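Local coordinates for LpxE (Aquifex aeolicus, PDB 6EBU), which probably removes the 1-phosphate of lipid A as a membrane-embedded phosphatase of the PAP2 superfamily, at residues F98-R103 and Y141-A146; Q84-I89 and G147-L152; R103-G108 and P151-V156. The protein carries 1 engineered substitution. All coordinates share one frame; numbering follows the deposited sequence.

Interaction 1. Residues F98-R103 and Y141-A146; sequences FPLHWR and YERIYA. With BOG (octyl beta-D-glucopyranoside), chain E; BOG (octyl beta-D-glucopyranoside), chain F; BOG (octyl beta-D-glucopyranoside), chain D; SO4 (sulfate ion), chain B.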
loop_
_atom_site.group_PDB
_atom_site.type_symbol
_atom_site.label_atom_id
_atom_site.label_comp_id
_atom_site.label_asym_id
_atom_site.label_seq_id
_atom_site.Cartn_x
_atom_site.Cartn_y
_atom_site.Cartn_z
ATOM N N PHE A 98 -6.691 -10.619 8.115
ATOM C CA PHE A 98 -5.494 -10.581 8.941
ATOM C C PHE A 98 -5.813 -9.922 10.275
ATOM O O PHE A 98 -6.559 -8.936 10.318
ATOM C CB PHE A 98 -4.355 -9.813 8.247
ATOM C CG PHE A 98 -4.183 -10.154 6.793
ATOM C CD1 PHE A 98 -3.870 -11.445 6.398
ATOM C CD2 PHE A 98 -4.328 -9.178 5.818
ATOM C CE1 PHE A 98 -3.710 -11.757 5.058
ATOM C CE2 PHE A 98 -4.168 -9.486 4.477
ATOM C CZ PHE A 98 -3.859 -10.776 4.098
ATOM N N PRO A 99 -5.268 -10.439 11.380
ATOM C CA PRO A 99 -5.569 -9.882 12.721
ATOM C C PRO A 99 -4.778 -8.612 13.020
ATOM O O PRO A 99 -3.827 -8.589 13.808
ATOM C CB PRO A 99 -5.195 -11.043 13.655
ATOM C CG PRO A 99 -4.872 -12.226 12.766
ATOM C CD PRO A 99 -4.437 -11.647 11.469
ATOM N N LEU A 100 -5.174 -7.516 12.380
ATOM C CA LEU A 100 -4.565 -6.212 12.597
ATOM C C LEU A 100 -5.608 -5.265 13.177
ATOM O O LEU A 100 -6.780 -5.312 12.789
ATOM C CB LEU A 100 -3.997 -5.648 11.294
ATOM C CG LEU A 100 -2.945 -6.519 10.605
ATOM C CD1 LEU A 100 -2.454 -5.858 9.328
ATOM C CD2 LEU A 100 -1.789 -6.804 11.551
ATOM N N HIS A 101 -5.181 -4.403 14.102
ATOM C CA HIS A 101 -6.140 -3.619 14.872
ATOM C C HIS A 101 -5.796 -2.135 14.992
ATOM O O HIS A 101 -6.702 -1.306 15.124
ATOM C CB HIS A 101 -6.293 -4.222 16.274
ATOM C CG HIS A 101 -6.940 -5.573 16.285
ATOM N ND1 HIS A 101 -8.304 -5.747 16.187
ATOM C CD2 HIS A 101 -6.411 -6.816 16.388
ATOM C CE1 HIS A 101 -8.587 -7.037 16.227
ATOM N NE2 HIS A 101 -7.455 -7.707 16.348
ATOM N N TRP A 102 -4.514 -1.774 14.944
ATOM C CA TRP A 102 -4.095 -0.411 15.252
ATOM C C TRP A 102 -3.126 0.117 14.200
ATOM O O TRP A 102 -2.674 -0.608 13.311
ATOM C CB TRP A 102 -3.463 -0.339 16.647
ATOM C CG TRP A 102 -4.432 -0.702 17.722
ATOM C CD1 TRP A 102 -4.495 -1.879 18.410
ATOM C CD2 TRP A 102 -5.502 0.110 18.216
ATOM N NE1 TRP A 102 -5.534 -1.845 19.310
ATOM C CE2 TRP A 102 -6.168 -0.634 19.210
ATOM C CE3 TRP A 102 -5.959 1.397 17.917
ATOM C CZ2 TRP A 102 -7.263 -0.133 19.907
ATOM C CZ3 TRP A 102 -7.048 1.893 18.611
ATOM C CH2 TRP A 102 -7.688 1.129 19.592
ATOM N N ARG A 103 -2.816 1.412 14.320
ATOM C CA ARG A 103 -1.922 2.129 13.409
ATOM C C ARG A 103 -2.434 2.054 11.969
ATOM O O ARG A 103 -1.740 1.624 11.045
ATOM C CB ARG A 103 -0.486 1.605 13.523
ATOM C CG ARG A 103 0.140 1.817 14.892
ATOM C CD ARG A 103 0.755 0.531 15.424
ATOM N N TYR A 141 -6.283 -2.158 -2.865
ATOM C CA TYR A 141 -7.583 -2.811 -2.762
ATOM C C TYR A 141 -7.532 -3.982 -1.790
ATOM O O TYR A 141 -8.503 -4.243 -1.068
ATOM C CB TYR A 141 -8.050 -3.278 -4.144
ATOM C CG TYR A 141 -9.519 -3.643 -4.211
ATOM C CD1 TYR A 141 -9.979 -4.853 -3.704
ATOM C CD2 TYR A 141 -10.445 -2.779 -4.783
ATOM C CE1 TYR A 141 -11.316 -5.189 -3.759
ATOM C CE2 TYR A 141 -11.788 -3.109 -4.844
ATOM C CZ TYR A 141 -12.217 -4.317 -4.332
ATOM O OH TYR A 141 -13.549 -4.657 -4.388
ATOM N N GLU A 142 -6.405 -4.696 -1.752
ATOM C CA GLU A 142 -6.294 -5.855 -0.870
ATOM C C GLU A 142 -6.393 -5.450 0.597
ATOM O O GLU A 142 -7.017 -6.152 1.400
ATOM C CB GLU A 142 -4.982 -6.591 -1.143
ATOM C CG GLU A 142 -4.637 -7.664 -0.132
ATOM C CD GLU A 142 -3.476 -7.258 0.749
ATOM O OE1 GLU A 142 -3.650 -7.209 1.984
ATOM O OE2 GLU A 142 -2.391 -6.977 0.202
ATOM N N ARG A 143 -5.793 -4.314 0.964
ATOM C CA ARG A 143 -5.834 -3.878 2.358
ATOM C C ARG A 143 -7.265 -3.613 2.812
ATOM O O ARG A 143 -7.638 -3.949 3.942
ATOM C CB ARG A 143 -4.970 -2.629 2.548
ATOM C CG ARG A 143 -3.522 -2.783 2.099
ATOM C CD ARG A 143 -2.926 -4.090 2.588
ATOM N NE ARG A 143 -2.396 -3.979 3.942
ATOM C CZ ARG A 143 -2.190 -5.012 4.752
ATOM N NH1 ARG A 143 -2.476 -6.240 4.347
ATOM N NH2 ARG A 143 -1.700 -4.813 5.969
ATOM N N ILE A 144 -8.083 -3.015 1.945
ATOM C CA ILE A 144 -9.475 -2.757 2.298
ATOM C C ILE A 144 -10.271 -4.054 2.303
ATOM O O ILE A 144 -11.078 -4.299 3.206
ATOM C CB ILE A 144 -10.086 -1.719 1.340
ATOM C CG1 ILE A 144 -9.157 -0.513 1.199
ATOM C CG2 ILE A 144 -11.460 -1.280 1.831
ATOM C CD1 ILE A 144 -9.628 0.493 0.186
ATOM N N TYR A 145 -10.055 -4.908 1.296
ATOM C CA TYR A 145 -10.761 -6.183 1.247
ATOM C C TYR A 145 -10.440 -7.047 2.458
ATOM O O TYR A 145 -11.312 -7.773 2.952
ATOM C CB TYR A 145 -10.420 -6.930 -0.045
ATOM C CG TYR A 145 -11.199 -8.214 -0.214
ATOM C CD1 TYR A 145 -12.437 -8.220 -0.843
ATOM C CD2 TYR A 145 -10.705 -9.418 0.272
ATOM C CE1 TYR A 145 -13.159 -9.391 -0.990
ATOM C CE2 TYR A 145 -11.415 -10.590 0.130
ATOM C CZ TYR A 145 -12.644 -10.573 -0.500
ATOM O OH TYR A 145 -13.360 -11.741 -0.638
ATOM N N ALA A 146 -9.202 -6.986 2.949
ATOM C CA ALA A 146 -8.826 -7.742 4.135
ATOM C C ALA A 146 -9.431 -7.177 5.413
ATOM O O ALA A 146 -9.348 -7.832 6.458
ATOM C CB ALA A 146 -7.302 -7.791 4.263
HETATM O O1 BOG E . 2.016 -0.722 11.413
HETATM C "C1'" BOG E . 1.850 -1.990 12.043
HETATM C "C2'" BOG E . 0.416 -2.090 12.602
HETATM C "C3'" BOG E . 0.400 -3.069 13.816
HETATM C "C4'" BOG E . -1.060 -3.249 14.312
HETATM C "C5'" BOG E . -1.058 -4.105 15.595
HETATM C "C6'" BOG E . -2.501 -4.532 15.927
HETATM C "C7'" BOG E . -2.503 -5.349 17.215
HETATM C "C8'" BOG E . -3.003 -6.766 16.921
HETATM O O1 BOG F . 2.591 -4.965 8.143
HETATM C "C1'" BOG F . 2.772 -5.296 6.767
HETATM C "C2'" BOG F . 2.677 -6.828 6.594
HETATM C "C3'" BOG F . 2.154 -7.164 5.162
HETATM C "C4'" BOG F . 0.972 -8.168 5.250
HETATM C "C5'" BOG F . 0.031 -7.774 6.411
HETATM C "C6'" BOG F . -0.915 -8.949 6.736
HETATM C "C7'" BOG F . -0.190 -9.987 7.588
HETATM C "C8'" BOG F . 0.126 -9.391 8.962
HETATM O O1 BOG D . -4.418 7.950 -5.627
HETATM C "C1'" BOG D . -4.692 6.652 -6.153
HETATM C "C2'" BOG D . -5.181 5.728 -5.015
HETATM C "C3'" BOG D . -5.284 4.256 -5.527
HETATM C "C4'" BOG D . -5.652 3.329 -4.336
HETATM C "C5'" BOG D . -6.339 2.052 -4.863
HETATM C "C6'" BOG D . -7.313 1.512 -3.795
HETATM C "C7'" BOG D . -8.695 1.328 -4.417
HETATM C "C8'" BOG D . -9.569 0.484 -3.488
HETATM S S SO4 B . 0.172 -1.668 6.947
HETATM O O1 SO4 B . -0.570 -2.040 5.745
HETATM O O2 SO4 B . -0.254 -2.504 8.064
HETATM O O3 SO4 B . -0.096 -0.266 7.254
HETATM O O4 SO4 B . 1.602 -1.854 6.717
#
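Glu142 and Phe98 meet carboxylate to ring: Glu142 OE1 lies at the edge of the Phe98 ring, 3.4 Å from Phe98 CE2, with the two flat groups almost perpendicular (86°). The same OE1 offers its syn lone pair to the next residue, and the salt bridge Arg143 NH1 to Glu142 OE1 is 2.8 Å long, with the oxygen only 3° out of the guanidinium plane. Arg143 starts with CG beside the backbone N (chi1 -56°) and folds at the two following bonds, which swings its guanidinium off the helix toward the sulfate. There it comes edge-on: Arg143 NE reaches sulfate O1 at 3.2 Å and Arg143 NH2 reaches the same O1 at 3.0 Å, with a weak third bond from NH2 to O2. Held by the carboxylate at one end and the anion at the other, the guanidinium has little freedom to turn. Leu100 adds a methyl, its CD1 3.6 Å from Arg143 NH2. A leucine in place of Arg143 removes these N-H donors, and would probably leave the anion held less firmly and the buried Glu142 carboxylate without its mate. One turn after Glu142, at the end of the helix, Ala146 sets its CB 3.6 Å from Phe98 CE2; its backbone also bonds to Leu97. A face of the Phe98 ring carries a detergent chain, octyl glucoside F, whose C6' is 3.5 Å from Phe98 CG, and this chain runs on past the Arg143 guanidinium. After Phe98 the loop bends in an inverse gamma turn centred on Pro99. Placing the arginine near the end of helix 126-145 at a tetrahedral anion, ahead of His149 and Asp153, is characteristic of the third signature motif of the PAP2 phosphatases, R-x5-H-x3-D.

Interaction 2. Residues Q84-I89 and G147-L152; sequences QPRPAI and GVHFPL. With SO4 (sulfate ion), chain B.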
loop_
_atom_site.group_PDB
_atom_site.type_symbol
_atom_site.label_atom_id
_atom_site.label_comp_id
_atom_site.label_asym_id
_atom_site.label_seq_id
_atom_site.Cartn_x
_atom_site.Cartn_y
_atom_site.Cartn_z
ATOM N N GLN A 84 -4.310 5.654 14.526
ATOM C CA GLN A 84 -5.718 5.483 14.223
ATOM C C GLN A 84 -6.135 4.021 14.360
ATOM O O GLN A 84 -5.338 3.111 14.108
ATOM C CB GLN A 84 -6.022 5.971 12.810
ATOM C CG GLN A 84 -5.988 7.480 12.657
ATOM C CD GLN A 84 -7.067 8.172 13.465
ATOM O OE1 GLN A 84 -8.249 8.118 13.124
ATOM N NE2 GLN A 84 -6.664 8.830 14.545
ATOM N N PRO A 85 -7.374 3.776 14.769
ATOM C CA PRO A 85 -7.876 2.402 14.820
ATOM C C PRO A 85 -8.197 1.876 13.431
ATOM O O PRO A 85 -8.654 2.607 12.549
ATOM C CB PRO A 85 -9.147 2.525 15.670
ATOM C CG PRO A 85 -9.616 3.926 15.407
ATOM C CD PRO A 85 -8.360 4.747 15.272
ATOM N N ARG A 86 -7.938 0.589 13.243
ATOM C CA ARG A 86 -8.278 -0.085 12.003
ATOM C C ARG A 86 -9.769 -0.406 11.988
ATOM O O ARG A 86 -10.457 -0.247 12.999
ATOM C CB ARG A 86 -7.408 -1.331 11.849
ATOM C CG ARG A 86 -5.939 -1.017 11.584
ATOM C CD ARG A 86 -5.099 -2.276 11.527
ATOM N NE ARG A 86 -3.682 -1.993 11.319
ATOM C CZ ARG A 86 -3.060 -2.044 10.144
ATOM N NH1 ARG A 86 -3.721 -2.372 9.041
ATOM N NH2 ARG A 86 -1.766 -1.768 10.075
ATOM N N PRO A 87 -10.309 -0.836 10.840
ATOM C CA PRO A 87 -11.754 -1.121 10.771
ATOM C C PRO A 87 -12.264 -2.113 11.804
ATOM O O PRO A 87 -13.415 -1.986 12.241
ATOM C CB PRO A 87 -11.922 -1.660 9.346
ATOM C CG PRO A 87 -10.875 -0.944 8.572
ATOM C CD PRO A 87 -9.695 -0.833 9.499
ATOM N N ALA A 88 -11.461 -3.100 12.204
ATOM C CA ALA A 88 -11.937 -4.078 13.177
ATOM C C ALA A 88 -12.192 -3.460 14.546
ATOM O O ALA A 88 -12.946 -4.033 15.339
ATOM C CB ALA A 88 -10.940 -5.230 13.308
ATOM N N ILE A 89 -11.583 -2.316 14.839
ATOM C CA ILE A 89 -11.811 -1.626 16.105
ATOM C C ILE A 89 -12.944 -0.616 15.988
ATOM O O ILE A 89 -13.846 -0.576 16.829
ATOM C CB ILE A 89 -10.505 -0.951 16.580
ATOM C CG1 ILE A 89 -9.413 -1.994 16.827
ATOM C CG2 ILE A 89 -10.754 -0.123 17.832
ATOM C CD1 ILE A 89 -9.729 -2.965 17.941
ATOM N N GLY A 147 -10.029 -5.988 5.358
ATOM C CA GLY A 147 -10.617 -5.386 6.536
ATOM C C GLY A 147 -9.635 -4.745 7.489
ATOM O O GLY A 147 -9.998 -4.465 8.635
ATOM N N VAL A 148 -8.398 -4.492 7.052
ATOM C CA VAL A 148 -7.378 -3.934 7.934
ATOM C C VAL A 148 -7.105 -2.461 7.668
ATOM O O VAL A 148 -6.338 -1.842 8.423
ATOM C CB VAL A 148 -6.059 -4.731 7.836
ATOM C CG1 VAL A 148 -6.301 -6.193 8.183
ATOM C CG2 VAL A 148 -5.449 -4.595 6.446
ATOM N N HIS A 149 -7.699 -1.877 6.631
ATOM C CA HIS A 149 -7.480 -0.473 6.323
ATOM C C HIS A 149 -8.773 0.147 5.816
ATOM O O HIS A 149 -9.671 -0.543 5.324
ATOM C CB HIS A 149 -6.365 -0.281 5.282
ATOM C CG HIS A 149 -4.983 -0.321 5.857
ATOM N ND1 HIS A 149 -4.514 0.628 6.740
ATOM C CD2 HIS A 149 -3.965 -1.195 5.668
ATOM C CE1 HIS A 149 -3.269 0.340 7.073
ATOM N NE2 HIS A 149 -2.912 -0.762 6.439
ATOM N N PHE A 150 -8.857 1.470 5.960
ATOM C CA PHE A 150 -9.898 2.309 5.394
ATOM C C PHE A 150 -9.442 2.878 4.060
ATOM O O PHE A 150 -8.240 2.973 3.794
ATOM C CB PHE A 150 -10.232 3.456 6.347
ATOM C CG PHE A 150 -10.831 3.017 7.650
ATOM C CD1 PHE A 150 -12.170 2.680 7.734
ATOM C CD2 PHE A 150 -10.057 2.966 8.798
ATOM C CE1 PHE A 150 -12.726 2.288 8.941
ATOM C CE2 PHE A 150 -10.608 2.576 10.005
ATOM C CZ PHE A 150 -11.944 2.238 10.075
ATOM N N PRO A 151 -10.383 3.260 3.194
ATOM C CA PRO A 151 -9.998 3.922 1.936
ATOM C C PRO A 151 -9.132 5.156 2.127
ATOM O O PRO A 151 -8.310 5.463 1.254
ATOM C CB PRO A 151 -11.353 4.275 1.310
ATOM C CG PRO A 151 -12.265 3.209 1.813
ATOM C CD PRO A 151 -11.814 2.909 3.217
ATOM N N LEU A 152 -9.294 5.878 3.237
ATOM C CA LEU A 152 -8.426 7.021 3.504
ATOM C C LEU A 152 -6.973 6.586 3.657
ATOM O O LEU A 152 -6.058 7.269 3.181
ATOM C CB LEU A 152 -8.898 7.755 4.759
ATOM C CG LEU A 152 -7.951 8.820 5.320
ATOM C CD1 LEU A 152 -7.792 9.969 4.335
ATOM C CD2 LEU A 152 -8.432 9.324 6.672
HETATM S S SO4 B . 0.172 -1.668 6.947
HETATM O O1 SO4 B . -0.570 -2.040 5.745
HETATM O O2 SO4 B . -0.254 -2.504 8.064
HETATM O O3 SO4 B . -0.096 -0.266 7.254
HETATM O O4 SO4 B . 1.602 -1.854 6.717
HETATM O O HOH W 1 -8.969 -4.009 11.154
#
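Arg86 reaches across the Val148 carbonyl and sets its NH1 over one face of the His149 ring, joining the arginine-proline pair of the first PAP2 signature, K-x6-RP, to the histidine of the third. The Arg86 chain is stretched from CG to NE (chi2 176°), which carries the group past Val148 to the bound sulfate. Arg86 NH1 bonds to Val148 O at 2.7 Å, approaching from above the carbonyl plane (41° out of it). That nitrogen also stands 3.1 Å above the plane of the His149 ring, displaced toward its rim, and the guanidinium and imidazole planes are inclined by 55°. Both groups present their edges to the anion: Arg86 NH2 donates to sulfate O2 at 2.6 Å, and His149 NE2 donates to sulfate O1 at 2.8 Å. Two different oxygens are thus gripped, consistent with a pocket shaped for a phosphate. Second-shell bonds hold the pair in place, since Arg86 NE goes to the carbonyl of Trp102 and His149 ND1 makes a weak bond to Asp153.

Beneath this polar layer Pro87 and Phe150 pack from opposite directions. The proline lies flat over the ring centre in a CH-pi contact, Pro87 CG being 3.6 Å from the Phe150 centroid and almost on the ring normal. Meanwhile the Phe150 edge faces the chain just before Arg86, with Pro85 O 3.2 Å from Phe150 CE2. Arg86 and Phe150 occupy the N-cap positions of helices 87-90 and 151-170, while Gly147 closes helix 126-145 with positive phi in a Schellman motif. A water fills the step between the outer backbones: it accepts from Ala88 N at 2.9 Å and donates to Gly147 O at 2.8 Å.

Interaction 3. Residues R103-G108 and P151-V156; sequences RSFPSG and PLDVFV. With BOG (octyl beta-D-glucopyranoside), chain D; BOG (octyl beta-D-glucopyranoside), chain E; SO4 (sulfate ion), chain B.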
loop_
_atom_site.group_PDB
_atom_site.type_symbol
_atom_site.label_atom_id
_atom_site.label_comp_id
_atom_site.label_asym_id
_atom_site.label_seq_id
_atom_site.Cartn_x
_atom_site.Cartn_y
_atom_site.Cartn_z
ATOM N N ARG A 103 -2.816 1.412 14.320
ATOM C CA ARG A 103 -1.922 2.129 13.409
ATOM C C ARG A 103 -2.434 2.054 11.969
ATOM O O ARG A 103 -1.740 1.624 11.045
ATOM C CB ARG A 103 -0.486 1.605 13.523
ATOM C CG ARG A 103 0.140 1.817 14.892
ATOM C CD ARG A 103 0.755 0.531 15.424
ATOM N N SER A 104 -3.677 2.508 11.795
ATOM C CA SER A 104 -4.369 2.357 10.519
ATOM C C SER A 104 -3.916 3.389 9.492
ATOM O O SER A 104 -3.839 3.084 8.297
ATOM C CB SER A 104 -5.880 2.455 10.739
ATOM O OG SER A 104 -6.596 2.144 9.557
ATOM N N PHE A 105 -3.613 4.611 9.934
ATOM C CA PHE A 105 -3.311 5.702 9.017
ATOM C C PHE A 105 -1.814 5.955 8.980
ATOM O O PHE A 105 -1.217 6.220 10.036
ATOM C CB PHE A 105 -4.048 6.968 9.442
ATOM C CG PHE A 105 -3.856 8.128 8.510
ATOM C CD1 PHE A 105 -4.661 8.277 7.392
ATOM C CD2 PHE A 105 -2.877 9.078 8.757
ATOM C CE1 PHE A 105 -4.489 9.349 6.536
ATOM C CE2 PHE A 105 -2.701 10.153 7.904
ATOM C CZ PHE A 105 -3.508 10.287 6.792
ATOM N N PRO A 106 -1.160 5.878 7.811
ATOM C CA PRO A 106 -1.728 5.405 6.548
ATOM C C PRO A 106 -1.345 3.952 6.268
ATOM O O PRO A 106 -0.835 3.283 7.168
ATOM C CB PRO A 106 -1.103 6.346 5.526
ATOM C CG PRO A 106 0.266 6.606 6.091
ATOM C CD PRO A 106 0.164 6.492 7.604
ATOM N N SER A 107 -1.572 3.474 5.046
ATOM C CA SER A 107 -1.261 2.096 4.682
ATOM C C SER A 107 0.184 1.991 4.207
ATOM O O SER A 107 0.543 2.548 3.163
ATOM C CB SER A 107 -2.208 1.590 3.596
ATOM O OG SER A 107 -1.775 0.330 3.108
ATOM N N GLY A 108 1.002 1.252 4.958
ATOM C CA GLY A 108 2.398 1.090 4.582
ATOM C C GLY A 108 2.590 0.183 3.381
ATOM O O GLY A 108 3.470 0.422 2.550
ATOM N N PRO A 151 -10.383 3.260 3.194
ATOM C CA PRO A 151 -9.998 3.922 1.936
ATOM C C PRO A 151 -9.132 5.156 2.127
ATOM O O PRO A 151 -8.310 5.463 1.254
ATOM C CB PRO A 151 -11.353 4.275 1.310
ATOM C CG PRO A 151 -12.265 3.209 1.813
ATOM C CD PRO A 151 -11.814 2.909 3.217
ATOM N N LEU A 152 -9.294 5.878 3.237
ATOM C CA LEU A 152 -8.426 7.021 3.504
ATOM C C LEU A 152 -6.973 6.586 3.657
ATOM O O LEU A 152 -6.058 7.269 3.181
ATOM C CB LEU A 152 -8.898 7.755 4.759
ATOM C CG LEU A 152 -7.951 8.820 5.320
ATOM C CD1 LEU A 152 -7.792 9.969 4.335
ATOM C CD2 LEU A 152 -8.432 9.324 6.672
ATOM N N ASP A 153 -6.744 5.443 4.310
ATOM C CA ASP A 153 -5.381 4.972 4.537
ATOM C C ASP A 153 -4.698 4.585 3.232
ATOM O O ASP A 153 -3.510 4.871 3.039
ATOM C CB ASP A 153 -5.386 3.783 5.496
ATOM C CG ASP A 153 -6.243 4.020 6.718
ATOM O OD1 ASP A 153 -6.311 5.178 7.183
ATOM O OD2 ASP A 153 -6.844 3.045 7.217
ATOM N N VAL A 154 -5.426 3.927 2.327
ATOM C CA VAL A 154 -4.793 3.474 1.094
ATOM C C VAL A 154 -4.665 4.617 0.094
ATOM O O VAL A 154 -3.744 4.623 -0.729
ATOM C CB VAL A 154 -5.554 2.276 0.500
ATOM C CG1 VAL A 154 -5.828 1.237 1.579
ATOM C CG2 VAL A 154 -6.844 2.723 -0.161
ATOM N N PHE A 155 -5.560 5.606 0.149
ATOM C CA PHE A 155 -5.433 6.753 -0.743
ATOM C C PHE A 155 -4.230 7.605 -0.361
ATOM O O PHE A 155 -3.433 7.995 -1.222
ATOM C CB PHE A 155 -6.713 7.588 -0.721
ATOM C CG PHE A 155 -6.649 8.809 -1.594
ATOM C CD1 PHE A 155 -6.770 8.700 -2.971
ATOM C CD2 PHE A 155 -6.459 10.066 -1.040
ATOM C CE1 PHE A 155 -6.708 9.823 -3.779
ATOM C CE2 PHE A 155 -6.395 11.191 -1.841
ATOM C CZ PHE A 155 -6.521 11.070 -3.213
ATOM N N VAL A 156 -4.079 7.902 0.930
ATOM C CA VAL A 156 -2.929 8.677 1.382
ATOM C C VAL A 156 -1.652 7.857 1.247
ATOM O O VAL A 156 -0.601 8.381 0.860
ATOM C CB VAL A 156 -3.153 9.166 2.825
ATOM C CG1 VAL A 156 -1.887 9.799 3.379
ATOM C CG2 VAL A 156 -4.310 10.156 2.869
HETATM O O1 BOG D . -4.418 7.950 -5.627
HETATM C "C1'" BOG D . -4.692 6.652 -6.153
HETATM C "C2'" BOG D . -5.181 5.728 -5.015
HETATM C "C3'" BOG D . -5.284 4.256 -5.527
HETATM C "C4'" BOG D . -5.652 3.329 -4.336
HETATM C "C5'" BOG D . -6.339 2.052 -4.863
HETATM C "C6'" BOG D . -7.313 1.512 -3.795
HETATM C "C7'" BOG D . -8.695 1.328 -4.417
HETATM C "C8'" BOG D . -9.569 0.484 -3.488
HETATM O O1 BOG E . 2.016 -0.722 11.413
HETATM C "C1'" BOG E . 1.850 -1.990 12.043
HETATM C "C2'" BOG E . 0.416 -2.090 12.602
HETATM C "C3'" BOG E . 0.400 -3.069 13.816
HETATM C "C4'" BOG E . -1.060 -3.249 14.312
HETATM C "C5'" BOG E . -1.058 -4.105 15.595
HETATM C "C6'" BOG E . -2.501 -4.532 15.927
HETATM C "C7'" BOG E . -2.503 -5.349 17.215
HETATM C "C8'" BOG E . -3.003 -6.766 16.921
HETATM S S SO4 B . 0.172 -1.668 6.947
HETATM O O1 SO4 B . -0.570 -2.040 5.745
HETATM O O2 SO4 B . -0.254 -2.504 8.064
HETATM O O3 SO4 B . -0.096 -0.266 7.254
HETATM O O4 SO4 B . 1.602 -1.854 6.717
#
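Ser104 and Asp153 are joined by a short hydrogen bond, Ser104 OG to Asp153 OD2 at 2.5 Å, the hydroxyl approaching from above the carboxylate plane. The other oxygen, Asp153 OD1, lies at the edge of the Phe105 ring, 3.5 Å from Phe105 CD1. Because CG of Phe105 is anti to the backbone N (chi1 -177°), its ring reaches along the helix surface: Phe105 CE1 lies 3.7 Å from Leu152 CG and 3.8 Å from Val156 CG2. Past the cis peptide before Pro106, the backbone comes back to the helix, and Ser107 N donates to Asp153 O at 3.1 Å from well above the carbonyl plane. Asp153 therefore holds the loop through both its side chain and its carbonyl.

Further out, OD2 of Asp153 also accepts from Phe150 N, and Ser104 OG bonds to Glu10. Ser107 stands at the N-cap position of helix 108-121, its hydroxyl bonded to the Thr110 hydroxyl. Directly after it, Gly108 N makes a nearly straight bond (172°) to sulfate O3 at 3.0 Å, as expected of the P-S-G stretch of the second PAP2 signature; a CB on Gly108 would be crowded by that sulfate. The Phe105 ring meets Phe82 of helix 61-82 edge-to-face, Val154 packs on Ile144 of helix 126-145, and Pro151 rests on helix 13-24.

In the fold
From the N terminus, segment 84-89 comes first, leaving helix 61-82, and interaction 2 closes the longest loop when it meets 147-152. Interaction 1 is nested inside that loop, tying 98-103 to the end of helix 126-145. Interaction 3 begins where the first segment of interaction 1 stops, at Arg103, and ends beyond it on helix 151-170, so the two cross; it also shares Pro151 and Leu152 with interaction 2. Together they fasten the long linker between helices 61-82 and 108-121 onto the turn joining helices 126-145 and 151-170. All three converge on one sulfate, which Lys79 of helix 61-82 also binds.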